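PDB 4W4T: MxaA from Stigmatella aurantiaca, which supplies the terminal NADPH-dependent reductase domain of the myxalamid PKS-NRPS assembly line, a Rossmann-fold unit that probably releases the finished chain by reduction to a primary alcohol. Local coordinates for residues Pro286-Leu297 with Ala387-Pro396; Leu237-Gly245 with Ser303-Val311. One frame throughout, in Å; residues are numbered along the deposited sequence.

Contact 1 of 2, residues Pro286-Leu297 with Ala387-Pro396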
ATOM      1  N   PRO A 286      15.199  21.279  -8.905  1.00 15.33           N
ATOM      2  CA  PRO A 286      13.953  21.972  -9.245  1.00 13.88           C
ATOM      3  C   PRO A 286      13.476  21.705 -10.682  1.00 12.55           C
ATOM      4  O   PRO A 286      14.285  21.685 -11.610  1.00 14.29           O
ATOM      5  CB  PRO A 286      14.319  23.439  -9.067  1.00 15.97           C
ATOM      6  CG  PRO A 286      15.367  23.423  -7.967  1.00 12.55           C
ATOM      7  CD  PRO A 286      16.189  22.190  -8.282  1.00 15.90           C
ATOM      8  N   VAL A 287      12.172  21.546 -10.848  1.00 14.33           N
ATOM      9  CA  VAL A 287      11.601  21.169 -12.156  1.00 13.89           C
ATOM     10  C   VAL A 287      11.895  22.207 -13.255  1.00 14.51           C
ATOM     11  O   VAL A 287      12.027  21.835 -14.435  1.00 14.49           O
ATOM     12  CB  VAL A 287      10.084  20.938 -12.051  1.00 16.86           C
ATOM     13  CG1 VAL A 287       9.329  22.245 -11.785  1.00 15.62           C
ATOM     14  CG2 VAL A 287       9.565  20.234 -13.324  1.00 17.91           C
ATOM     15  N   ASP A 288      12.050  23.487 -12.887  1.00 14.23           N
ATOM     16  CA  ASP A 288      12.364  24.494 -13.912  1.00 15.62           C
ATOM     17  C   ASP A 288      13.773  24.300 -14.487  1.00 15.09           C
ATOM     18  O   ASP A 288      14.008  24.575 -15.667  1.00 16.59           O
ATOM     19  CB  ASP A 288      12.179  25.939 -13.409  1.00 16.17           C
ATOM     20  CG  ASP A 288      12.751  26.189 -12.004  1.00 15.79           C
ATOM     21  OD1 ASP A 288      12.592  25.324 -11.123  1.00 15.59           O
ATOM     22  OD2 ASP A 288      13.330  27.284 -11.793  1.00 18.36           O
ATOM     23  N   TYR A 289      14.695  23.765 -13.698  1.00 13.26           N
ATOM     24  CA  TYR A 289      16.001  23.421 -14.248  1.00 13.56           C
ATOM     25  C   TYR A 289      15.938  22.187 -15.158  1.00 14.74           C
ATOM     26  O   TYR A 289      16.553  22.169 -16.222  1.00 14.42           O
ATOM     27  CB  TYR A 289      17.017  23.185 -13.133  1.00 13.14           C
ATOM     28  CG  TYR A 289      18.327  22.630 -13.642  1.00 15.10           C
ATOM     29  CD1 TYR A 289      19.185  23.411 -14.424  1.00 15.31           C
ATOM     30  CD2 TYR A 289      18.703  21.324 -13.353  1.00 18.06           C
ATOM     31  CE1 TYR A 289      20.372  22.904 -14.888  1.00 17.20           C
ATOM     32  CE2 TYR A 289      19.896  20.809 -13.803  1.00 15.19           C
ATOM     33  CZ  TYR A 289      20.725  21.600 -14.575  1.00 15.52           C
ATOM     34  OH  TYR A 289      21.906  21.082 -15.033  1.00 18.03           O
ATOM     35  N   VAL A 290      15.234  21.142 -14.717  1.00 13.08           N
ATOM     36  CA  VAL A 290      15.148  19.929 -15.518  1.00 14.09           C
ATOM     37  C   VAL A 290      14.505  20.230 -16.865  1.00 13.24           C
ATOM     38  O   VAL A 290      15.046  19.863 -17.912  1.00 13.97           O
ATOM     39  CB  VAL A 290      14.355  18.827 -14.808  1.00 13.36           C
ATOM     40  CG1 VAL A 290      14.310  17.587 -15.670  1.00 14.11           C
ATOM     41  CG2 VAL A 290      14.997  18.518 -13.457  1.00 14.68           C
ATOM     42  N   SER A 291      13.375  20.930 -16.852  1.00 13.94           N
ATOM     43  CA  SER A 291      12.690  21.196 -18.116  1.00 16.09           C
ATOM     44  C   SER A 291      13.535  22.094 -19.012  1.00 16.96           C
ATOM     45  O   SER A 291      13.636  21.833 -20.207  1.00 14.94           O
ATOM     46  CB  SER A 291      11.304  21.811 -17.898  1.00 16.74           C
ATOM     47  OG  SER A 291      11.358  23.052 -17.219  1.00 22.68           O
ATOM     48  N   SER A 292      14.167  23.131 -18.460  1.00 14.80           N
ATOM     49  CA  SER A 292      14.999  23.997 -19.307  1.00 16.97           C
ATOM     50  C   SER A 292      16.193  23.247 -19.867  1.00 16.55           C
ATOM     51  O   SER A 292      16.557  23.447 -21.020  1.00 18.37           O
ATOM     52  CB  SER A 292      15.489  25.238 -18.546  1.00 19.84           C
ATOM     53  OG  SER A 292      14.425  26.142 -18.341  1.00 23.32           O
ATOM     54  N   ALA A 293      16.805  22.382 -19.061  1.00 14.17           N
ATOM     55  CA  ALA A 293      17.974  21.636 -19.526  1.00 13.21           C
ATOM     56  C   ALA A 293      17.593  20.629 -20.609  1.00 14.61           C
ATOM     57  O   ALA A 293      18.327  20.462 -21.579  1.00 15.21           O
ATOM     58  CB  ALA A 293      18.673  20.920 -18.366  1.00 15.76           C
ATOM     59  N   ILE A 294      16.470  19.939 -20.422  1.00 13.67           N
ATOM     60  CA  ILE A 294      15.993  19.016 -21.447  1.00 14.64           C
ATOM     61  C   ILE A 294      15.891  19.730 -22.791  1.00 14.48           C
ATOM     62  O   ILE A 294      16.437  19.273 -23.799  1.00 15.00           O
ATOM     63  CB  ILE A 294      14.626  18.422 -21.084  1.00 15.48           C
ATOM     64  CG1 ILE A 294      14.763  17.462 -19.900  1.00 12.81           C
ATOM     65  CG2 ILE A 294      14.022  17.694 -22.305  1.00 14.50           C
ATOM     66  CD1 ILE A 294      13.421  16.960 -19.378  1.00 13.88           C
ATOM     67  N   VAL A 295      15.199  20.860 -22.798  1.00 14.34           N
ATOM     68  CA  VAL A 295      14.971  21.567 -24.056  1.00 16.92           C
ATOM     69  C   VAL A 295      16.292  22.109 -24.597  1.00 18.65           C
ATOM     70  O   VAL A 295      16.587  21.927 -25.768  1.00 19.35           O
ATOM     71  CB  VAL A 295      13.939  22.699 -23.898  1.00 18.14           C
ATOM     72  CG1 VAL A 295      13.858  23.547 -25.181  1.00 21.26           C
ATOM     73  CG2 VAL A 295      12.573  22.119 -23.567  1.00 17.57           C
ATOM     74  N   ASP A 296      17.109  22.714 -23.767  1.00 19.04           N
ATOM     75  CA  ASP A 296      18.399  23.210 -24.178  1.00 18.81           C
ATOM     76  C   ASP A 296      19.256  22.132 -24.788  1.00 18.55           C
ATOM     77  O   ASP A 296      19.764  22.298 -25.824  1.00 19.96           O
ATOM     78  CB  ASP A 296      19.133  23.869 -23.008  1.00 17.75           C
ATOM     79  CG  ASP A 296      18.681  25.285 -22.764  1.00 26.20           C
ATOM     80  OD1 ASP A 296      18.016  25.871 -23.581  1.00 32.57           O
ATOM     81  OD2 ASP A 296      19.036  25.856 -21.773  1.00 29.07           O
ATOM     82  N   LEU A 297      19.389  21.014 -24.109  1.00 16.92           N
ATOM     83  CA  LEU A 297      20.244  19.927 -24.586  1.00 16.60           C
ATOM     84  C   LEU A 297      19.685  19.315 -25.866  1.00 17.38           C
ATOM     85  O   LEU A 297      20.442  18.911 -26.746  1.00 18.38           O
ATOM     86  CB  LEU A 297      20.396  18.843 -23.524  1.00 15.91           C
ATOM     87  CG  LEU A 297      21.226  19.264 -22.303  1.00 16.71           C
ATOM     88  CD1 LEU A 297      20.930  18.326 -21.132  1.00 16.05           C
ATOM     89  CD2 LEU A 297      22.717  19.248 -22.649  1.00 19.74           C
ATOM     90  N   ALA A 387      27.880  21.477 -21.472  1.00 18.57           N
ATOM     91  CA  ALA A 387      26.983  21.680 -22.596  1.00 19.39           C
ATOM     92  C   ALA A 387      26.072  22.896 -22.374  1.00 20.42           C
ATOM     93  O   ALA A 387      25.622  23.523 -23.334  1.00 21.09           O
ATOM     94  CB  ALA A 387      26.146  20.412 -22.856  1.00 21.74           C
ATOM     95  N   LEU A 388      25.807  23.230 -21.111  1.00 17.40           N
ATOM     96  CA  LEU A 388      24.902  24.330 -20.802  1.00 17.36           C
ATOM     97  C   LEU A 388      25.623  25.664 -20.523  1.00 17.68           C
ATOM     98  O   LEU A 388      24.971  26.664 -20.271  1.00 18.95           O
ATOM     99  CB  LEU A 388      24.034  23.981 -19.598  1.00 18.47           C
ATOM    100  CG  LEU A 388      23.050  22.819 -19.810  1.00 16.50           C
ATOM    101  CD1 LEU A 388      22.169  22.676 -18.589  1.00 17.66           C
ATOM    102  CD2 LEU A 388      22.217  23.031 -21.062  1.00 19.24           C
ATOM    103  N   GLY A 389      26.948  25.664 -20.565  1.00 18.57           N
ATOM    104  CA  GLY A 389      27.723  26.812 -20.091  1.00 20.80           C
ATOM    105  C   GLY A 389      27.470  28.114 -20.840  1.00 22.40           C
ATOM    106  O   GLY A 389      27.599  29.207 -20.271  1.00 20.71           O
ATOM    107  N   GLY A 390      27.112  28.005 -22.117  1.00 21.32           N
ATOM    108  CA  GLY A 390      26.814  29.172 -22.930  1.00 19.76           C
ATOM    109  C   GLY A 390      25.339  29.517 -22.903  1.00 21.85           C
ATOM    110  O   GLY A 390      24.900  30.451 -23.575  1.00 21.93           O
ATOM    111  N   THR A 391      24.562  28.745 -22.142  1.00 20.22           N
ATOM    112  CA  THR A 391      23.134  29.017 -21.960  1.00 20.67           C
ATOM    113  C   THR A 391      22.886  29.724 -20.632  1.00 18.95           C
ATOM    114  O   THR A 391      23.790  29.843 -19.810  1.00 20.45           O
ATOM    115  CB  THR A 391      22.279  27.725 -21.952  1.00 21.30           C
ATOM    116  OG1 THR A 391      22.437  27.070 -20.683  1.00 18.18           O
ATOM    117  CG2 THR A 391      22.681  26.774 -23.082  1.00 19.24           C
ATOM    118  N   GLY A 392      21.646  30.150 -20.408  1.00 19.76           N
ATOM    119  CA  GLY A 392      21.280  30.744 -19.135  1.00 20.95           C
ATOM    120  C   GLY A 392      20.657  29.725 -18.192  1.00 23.09           C
ATOM    121  O   GLY A 392      19.944  30.096 -17.250  1.00 24.11           O
ATOM    122  N   THR A 393      20.955  28.447 -18.426  1.00 19.37           N
ATOM    123  CA  THR A 393      20.340  27.363 -17.651  1.00 18.82           C
ATOM    124  C   THR A 393      21.317  26.810 -16.625  1.00 16.95           C
ATOM    125  O   THR A 393      22.355  26.229 -16.962  1.00 16.13           O
ATOM    126  CB  THR A 393      19.840  26.232 -18.563  1.00 20.73           C
ATOM    127  OG1 THR A 393      18.850  26.762 -19.453  1.00 19.53           O
ATOM    128  CG2 THR A 393      19.220  25.086 -17.729  1.00 16.90           C
ATOM    129  N   SER A 394      20.969  27.023 -15.362  1.00 18.58           N
ATOM    130  CA  SER A 394      21.803  26.642 -14.236  1.00 17.86           C
ATOM    131  C   SER A 394      20.878  26.205 -13.117  1.00 17.79           C
ATOM    132  O   SER A 394      19.819  26.792 -12.932  1.00 18.86           O
ATOM    133  CB  SER A 394      22.686  27.822 -13.806  1.00 18.57           C
ATOM    134  OG  SER A 394      23.481  27.507 -12.681  1.00 20.28           O
ATOM    135  N   CYS A 395      21.268  25.182 -12.367  1.00 18.05           N
ATOM    136  CA  CYS A 395      20.403  24.649 -11.325  1.00 14.71           C
ATOM    137  C   CYS A 395      20.416  25.529 -10.079  1.00 19.20           C
ATOM    138  O   CYS A 395      21.479  25.923  -9.608  1.00 17.66           O
ATOM    139  CB  CYS A 395      20.830  23.234 -10.961  1.00 22.50           C
ATOM    140  SG  CYS A 395      19.642  22.360  -9.919  1.00 16.98           S
ATOM    141  N   PRO A 396      19.229  25.866  -9.560  1.00 17.28           N
ATOM    142  CA  PRO A 396      19.162  26.628  -8.310  1.00 18.05           C
ATOM    143  C   PRO A 396      19.805  25.866  -7.157  1.00 18.48           C
ATOM    144  O   PRO A 396      19.788  24.635  -7.114  1.00 18.95           O
ATOM    145  CB  PRO A 396      17.660  26.811  -8.080  1.00 19.00           C
ATOM    146  CG  PRO A 396      17.040  26.675  -9.448  1.00 17.40           C
ATOM    147  CD  PRO A 396      17.911  25.704 -10.193  1.00 18.96           C
TER

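Contact 2 of 2, residues Leu237-Gly245 with Ser303-Val311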
ATOM      1  N   LEU A 237      19.390   5.675 -34.997  1.00 18.61           N
ATOM      2  CA  LEU A 237      18.411   6.676 -34.583  1.00 17.58           C
ATOM      3  C   LEU A 237      19.106   7.770 -33.774  1.00 17.57           C
ATOM      4  O   LEU A 237      19.853   7.467 -32.836  1.00 17.50           O
ATOM      5  CB  LEU A 237      17.295   6.038 -33.742  1.00 17.40           C
ATOM      6  CG  LEU A 237      16.137   6.969 -33.374  1.00 14.72           C
ATOM      7  CD1 LEU A 237      15.358   7.350 -34.633  1.00 18.04           C
ATOM      8  CD2 LEU A 237      15.218   6.300 -32.340  1.00 15.01           C
ATOM      9  N   PRO A 238      18.880   9.043 -34.141  1.00 17.48           N
ATOM     10  CA  PRO A 238      19.412  10.131 -33.315  1.00 19.45           C
ATOM     11  C   PRO A 238      18.632  10.241 -32.014  1.00 17.39           C
ATOM     12  O   PRO A 238      17.413  10.445 -32.024  1.00 17.00           O
ATOM     13  CB  PRO A 238      19.212  11.378 -34.180  1.00 22.06           C
ATOM     14  CG  PRO A 238      18.994  10.864 -35.580  1.00 21.65           C
ATOM     15  CD  PRO A 238      18.282   9.549 -35.389  1.00 19.15           C
ATOM     16  N   VAL A 239      19.347  10.118 -30.904  1.00 17.08           N
ATOM     17  CA  VAL A 239      18.735  10.053 -29.586  1.00 14.65           C
ATOM     18  C   VAL A 239      19.516  10.908 -28.604  1.00 15.97           C
ATOM     19  O   VAL A 239      20.734  10.942 -28.660  1.00 17.59           O
ATOM     20  CB  VAL A 239      18.704   8.605 -29.050  1.00 15.60           C
ATOM     21  CG1 VAL A 239      18.269   8.578 -27.618  1.00 18.60           C
ATOM     22  CG2 VAL A 239      17.787   7.715 -29.906  1.00 14.91           C
ATOM     23  N   THR A 240      18.810  11.594 -27.713  1.00 15.51           N
ATOM     24  CA  THR A 240      19.437  12.145 -26.513  1.00 16.40           C
ATOM     25  C   THR A 240      18.821  11.424 -25.315  1.00 16.93           C
ATOM     26  O   THR A 240      17.612  11.142 -25.289  1.00 15.77           O
ATOM     27  CB  THR A 240      19.252  13.678 -26.400  1.00 16.87           C
ATOM     28  OG1 THR A 240      17.913  13.992 -25.994  1.00 21.98           O
ATOM     29  CG2 THR A 240      19.520  14.342 -27.719  1.00 18.29           C
ATOM     30  N   ILE A 241      19.660  11.081 -24.343  1.00 14.76           N
ATOM     31  CA  ILE A 241      19.166  10.419 -23.137  1.00 15.69           C
ATOM     32  C   ILE A 241      19.363  11.312 -21.933  1.00 15.11           C
ATOM     33  O   ILE A 241      20.484  11.629 -21.567  1.00 14.72           O
ATOM     34  CB  ILE A 241      19.867   9.072 -22.911  1.00 13.13           C
ATOM     35  CG1 ILE A 241      19.574   8.150 -24.110  1.00 13.78           C
ATOM     36  CG2 ILE A 241      19.423   8.448 -21.579  1.00 13.98           C
ATOM     37  CD1 ILE A 241      20.295   6.807 -24.047  1.00 15.28           C
ATOM     38  N   LEU A 242      18.248  11.728 -21.341  1.00 14.53           N
ATOM     39  CA  LEU A 242      18.236  12.674 -20.234  1.00 14.42           C
ATOM     40  C   LEU A 242      17.781  11.965 -18.968  1.00 13.26           C
ATOM     41  O   LEU A 242      16.685  11.420 -18.937  1.00 12.16           O
ATOM     42  CB  LEU A 242      17.309  13.846 -20.561  1.00 15.03           C
ATOM     43  CG  LEU A 242      17.660  14.340 -21.965  1.00 18.27           C
ATOM     44  CD1 LEU A 242      16.452  14.760 -22.775  1.00 17.36           C
ATOM     45  CD2 LEU A 242      18.675  15.446 -21.855  1.00 16.56           C
ATOM     46  N   ARG A 243      18.621  11.982 -17.931  1.00 12.15           N
ATOM     47  CA  ARG A 243      18.308  11.308 -16.674  1.00 12.91           C
ATOM     48  C   ARG A 243      18.132  12.328 -15.553  1.00 13.57           C
ATOM     49  O   ARG A 243      19.114  12.775 -14.966  1.00 14.74           O
ATOM     50  CB  ARG A 243      19.426  10.335 -16.279  1.00 12.86           C
ATOM     51  CG  ARG A 243      19.739   9.223 -17.260  1.00 13.14           C
ATOM     52  CD  ARG A 243      20.979   8.452 -16.756  1.00 14.51           C
ATOM     53  NE  ARG A 243      21.251   7.224 -17.498  1.00 13.58           N
ATOM     54  CZ  ARG A 243      22.425   6.601 -17.507  1.00 13.39           C
ATOM     55  NH1 ARG A 243      23.459   7.104 -16.834  1.00 13.46           N
ATOM     56  NH2 ARG A 243      22.569   5.474 -18.191  1.00 14.92           N
ATOM     57  N   PRO A 244      16.885  12.708 -15.259  1.00 14.85           N
ATOM     58  CA  PRO A 244      16.633  13.618 -14.143  1.00 13.55           C
ATOM     59  C   PRO A 244      16.901  12.943 -12.807  1.00 14.22           C
ATOM     60  O   PRO A 244      16.723  11.740 -12.716  1.00 13.83           O
ATOM     61  CB  PRO A 244      15.146  13.954 -14.288  1.00 14.73           C
ATOM     62  CG  PRO A 244      14.807  13.594 -15.718  1.00 14.47           C
ATOM     63  CD  PRO A 244      15.654  12.398 -16.004  1.00 15.01           C
ATOM     64  N   GLY A 245      17.328  13.702 -11.810  1.00 15.69           N
ATOM     65  CA  GLY A 245      17.426  13.194 -10.453  1.00 17.18           C
ATOM     66  C   GLY A 245      16.086  13.261  -9.748  1.00 19.13           C
ATOM     67  O   GLY A 245      15.046  12.935 -10.318  1.00 17.59           O
ATOM     68  N   SER A 303      24.528  16.929 -28.668  1.00 21.97           N
ATOM     69  CA  SER A 303      23.866  16.060 -27.679  1.00 20.21           C
ATOM     70  C   SER A 303      23.482  14.689 -28.226  1.00 22.37           C
ATOM     71  O   SER A 303      23.131  13.785 -27.457  1.00 19.28           O
ATOM     72  CB  SER A 303      22.606  16.736 -27.148  1.00 20.55           C
ATOM     73  OG  SER A 303      22.902  17.931 -26.452  1.00 22.68           O
ATOM     74  N   ILE A 304      23.511  14.534 -29.552  1.00 22.20           N
ATOM     75  CA  ILE A 304      23.066  13.283 -30.163  1.00 19.07           C
ATOM     76  C   ILE A 304      23.966  12.141 -29.740  1.00 19.21           C
ATOM     77  O   ILE A 304      25.188  12.257 -29.792  1.00 19.54           O
ATOM     78  CB  ILE A 304      23.031  13.392 -31.706  1.00 21.24           C
ATOM     79  CG1 ILE A 304      21.977  14.413 -32.126  1.00 20.63           C
ATOM     80  CG2 ILE A 304      22.762  12.028 -32.357  1.00 22.08           C
ATOM     81  CD1 ILE A 304      21.993  14.733 -33.621  1.00 28.15           C
ATOM     82  N   GLY A 305      23.349  11.053 -29.280  1.00 18.53           N
ATOM     83  CA  GLY A 305      24.072   9.892 -28.808  1.00 18.79           C
ATOM     84  C   GLY A 305      24.552  10.034 -27.368  1.00 18.03           C
ATOM     85  O   GLY A 305      25.097   9.087 -26.809  1.00 20.36           O
ATOM     86  N   GLN A 306      24.338  11.196 -26.763  1.00 17.71           N
ATOM     87  CA  GLN A 306      24.911  11.469 -25.442  1.00 18.13           C
ATOM     88  C   GLN A 306      23.914  11.262 -24.308  1.00 18.90           C
ATOM     89  O   GLN A 306      22.712  11.180 -24.535  1.00 17.04           O
ATOM     90  CB  GLN A 306      25.457  12.894 -25.368  1.00 18.90           C
ATOM     91  CG  GLN A 306      26.422  13.262 -26.493  1.00 21.82           C
ATOM     92  CD  GLN A 306      27.478  12.207 -26.711  1.00 23.08           C
ATOM     93  OE1 GLN A 306      28.254  11.880 -25.808  1.00 25.12           O
ATOM     94  NE2 GLN A 306      27.506  11.649 -27.916  1.00 25.78           N
ATOM     95  N   THR A 307      24.438  11.202 -23.079  1.00 16.38           N
ATOM     96  CA  THR A 307      23.630  11.009 -21.878  1.00 16.31           C
ATOM     97  C   THR A 307      23.932  12.137 -20.900  1.00 16.47           C
ATOM     98  O   THR A 307      25.095  12.502 -20.727  1.00 16.98           O
ATOM     99  CB  THR A 307      23.924   9.627 -21.233  1.00 16.34           C
ATOM    100  OG1 THR A 307      23.484   8.594 -22.125  1.00 18.18           O
ATOM    101  CG2 THR A 307      23.219   9.459 -19.859  1.00 14.87           C
ATOM    102  N   TYR A 308      22.898  12.706 -20.280  1.00 16.84           N
ATOM    103  CA  TYR A 308      23.092  13.796 -19.328  1.00 15.31           C
ATOM    104  C   TYR A 308      22.376  13.538 -18.013  1.00 16.72           C
ATOM    105  O   TYR A 308      21.248  13.047 -17.979  1.00 15.55           O
ATOM    106  CB  TYR A 308      22.624  15.125 -19.930  1.00 16.69           C
ATOM    107  CG  TYR A 308      23.373  15.452 -21.199  1.00 19.76           C
ATOM    108  CD1 TYR A 308      24.600  16.102 -21.154  1.00 18.69           C
ATOM    109  CD2 TYR A 308      22.876  15.061 -22.439  1.00 18.37           C
ATOM    110  CE1 TYR A 308      25.309  16.388 -22.316  1.00 18.60           C
ATOM    111  CE2 TYR A 308      23.574  15.341 -23.606  1.00 20.80           C
ATOM    112  CZ  TYR A 308      24.786  16.001 -23.542  1.00 19.84           C
ATOM    113  OH  TYR A 308      25.483  16.274 -24.700  1.00 20.54           O
ATOM    114  N   HIS A 309      23.062  13.866 -16.927  1.00 14.76           N
ATOM    115  CA  HIS A 309      22.488  13.745 -15.600  1.00 14.64           C
ATOM    116  C   HIS A 309      21.929  15.080 -15.177  1.00 15.58           C
ATOM    117  O   HIS A 309      22.680  16.021 -14.895  1.00 15.50           O
ATOM    118  CB  HIS A 309      23.532  13.250 -14.610  1.00 13.78           C
ATOM    119  CG  HIS A 309      23.882  11.807 -14.783  1.00 15.19           C
ATOM    120  ND1 HIS A 309      25.005  11.235 -14.222  1.00 16.58           N
ATOM    121  CD2 HIS A 309      23.255  10.815 -15.462  1.00 16.01           C
ATOM    122  CE1 HIS A 309      25.049   9.954 -14.539  1.00 16.91           C
ATOM    123  NE2 HIS A 309      23.994   9.672 -15.286  1.00 15.99           N
ATOM    124  N   LEU A 310      20.604  15.179 -15.153  1.00 13.88           N
ATOM    125  CA  LEU A 310      19.970  16.433 -14.787  1.00 14.78           C
ATOM    126  C   LEU A 310      19.700  16.416 -13.293  1.00 15.76           C
ATOM    127  O   LEU A 310      18.573  16.218 -12.843  1.00 14.64           O
ATOM    128  CB  LEU A 310      18.691  16.656 -15.594  1.00 12.21           C
ATOM    129  CG  LEU A 310      18.925  16.553 -17.103  1.00 15.75           C
ATOM    130  CD1 LEU A 310      17.654  16.931 -17.882  1.00 13.81           C
ATOM    131  CD2 LEU A 310      20.103  17.424 -17.522  1.00 18.07           C
ATOM    132  N   VAL A 311      20.782  16.604 -12.546  1.00 14.97           N
ATOM    133  CA  VAL A 311      20.780  16.581 -11.095  1.00 14.59           C
ATOM    134  C   VAL A 311      21.359  17.885 -10.583  1.00 15.35           C
ATOM    135  O   VAL A 311      22.073  18.583 -11.298  1.00 16.35           O
ATOM    136  CB  VAL A 311      21.608  15.406 -10.546  1.00 17.75           C
ATOM    137  CG1 VAL A 311      21.056  14.062 -11.078  1.00 18.00           C
ATOM    138  CG2 VAL A 311      23.073  15.569 -10.947  1.00 16.71           C
TER

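Contact 1 of 2, residues Pro286-Leu297 with Ala387-Pro396
Tyr-289, Leu-388 and Thr-393 carry the contact between helix 287-298 of the Rossmann domain and the chain that leaves helix 382-388, a partly buried junction whose centre lies about 15 Å from that of the chain. With CG anti to the backbone N (chi1 172°), the Tyr-289 ring reaches the Ser-394 to Cys-395 peptide. Cys-395 CB lies over one face of it in a CH-pi contact, 3.6 Å from the centroid of the Tyr-289 ring and only 6° off the normal. Cys-395 SG sits obliquely to the ring, 3.7 Å from Tyr-289 CD2, and also touches Pro-286 CD at 3.8 Å. Leu-388 packs as a knob into a hole formed by Tyr-289, Ala-293, Asp-296 and Leu-297: CD1 faces the tyrosine hydroxyl and Ala-293 CB, while Leu-388 CD2 meets Asp-296 CB at 3.7 Å. The two branches of Thr-393 take different partners. Thr-393 CG2 packs against Tyr-289 CD1, and Thr-393 OG1 donates to Asp-296 OD2 in a very short bond of 2.5 Å. The other carboxylate oxygen of Asp-296 forms a salt bridge with Arg-78 of helix 66-78, so this aspartate joins the loop to a second helix. Between Leu-388 and Thr-393 the backbone makes a type I turn followed by an ST turn. There Thr-391 OG1 donates to Leu-388 O at 2.6 Å and accepts the Thr-393 N-H at 3.0 Å.

Contact 2 of 2, residues Leu237-Gly245 with Ser303-Val311
Gly-305 N donates to Val-239 O at 2.7 Å, with an N-H...O angle of 161°, just ahead of the ladder that joins strand 307-310 to strand 239-248 in the parallel Rossmann sheet. Gly-305, with positive phi, belongs to a type II turn from Ser-303 to Gln-306 that leads into strand 307-310. Five further backbone bonds follow in parallel alternation. Ile-241 and Arg-243 each use both N-H and C=O towards the other strand, and Gly-245 N ends the series on Leu-310 O. On one side of the sheet, Leu-242 and Tyr-308 neighbour each other, and Leu-310 CD1 comes within 4.1 Å of Leu-242 CB. On the other lie Ile-241, Thr-307, Arg-243 and His-309. The Arg-243 chain, extended from CG to NE, runs beside the His-309 imidazole in the same direction, and the planes of guanidinium and ring lie only 23° apart. Arg-243 NH1 donates to His-309 NE2 at 3.0 Å, near both planes, while Thr-307 CG2 lies over one face of the guanidinium, toward its rim and 3.8 Å from Arg-243 CZ. Arg-243 NH2 forms a salt bridge with Glu-226 of helix 217-234. As His-309 NE2 accepts from arginine while ND1 bonds to the carbonyl oxygen of Asp-380, the ring is held at both nitrogens. It is probably neutral, with its proton on ND1.

Helix 287-298 of contact 1 packs against the strands of contact 2; it follows strand 285-286 and precedes strand 307-310 in the chain, and both strands run parallel to strand 239-248. The contact centres lie about 13 Å apart. Ile-294 points away from 387-396, and its CG1 packs 3.6 Å from Leu-310 CD1. Leu-297 serves both contacts through different methyls: CD2 faces Ala-387, while Leu-297 CD1 is 3.7 Å from Leu-242 CD2. Leu-297 O and Ser-303 OG, 2.7 Å apart, probably form a hydrogen bond. Of the NADPH-binding residues, whose site is empty in this chain, the Leu-67 side chain is about 5 Å from that of Pro-244, and the Phe-66 side chain about 8 Å from the Asp-288 side chain.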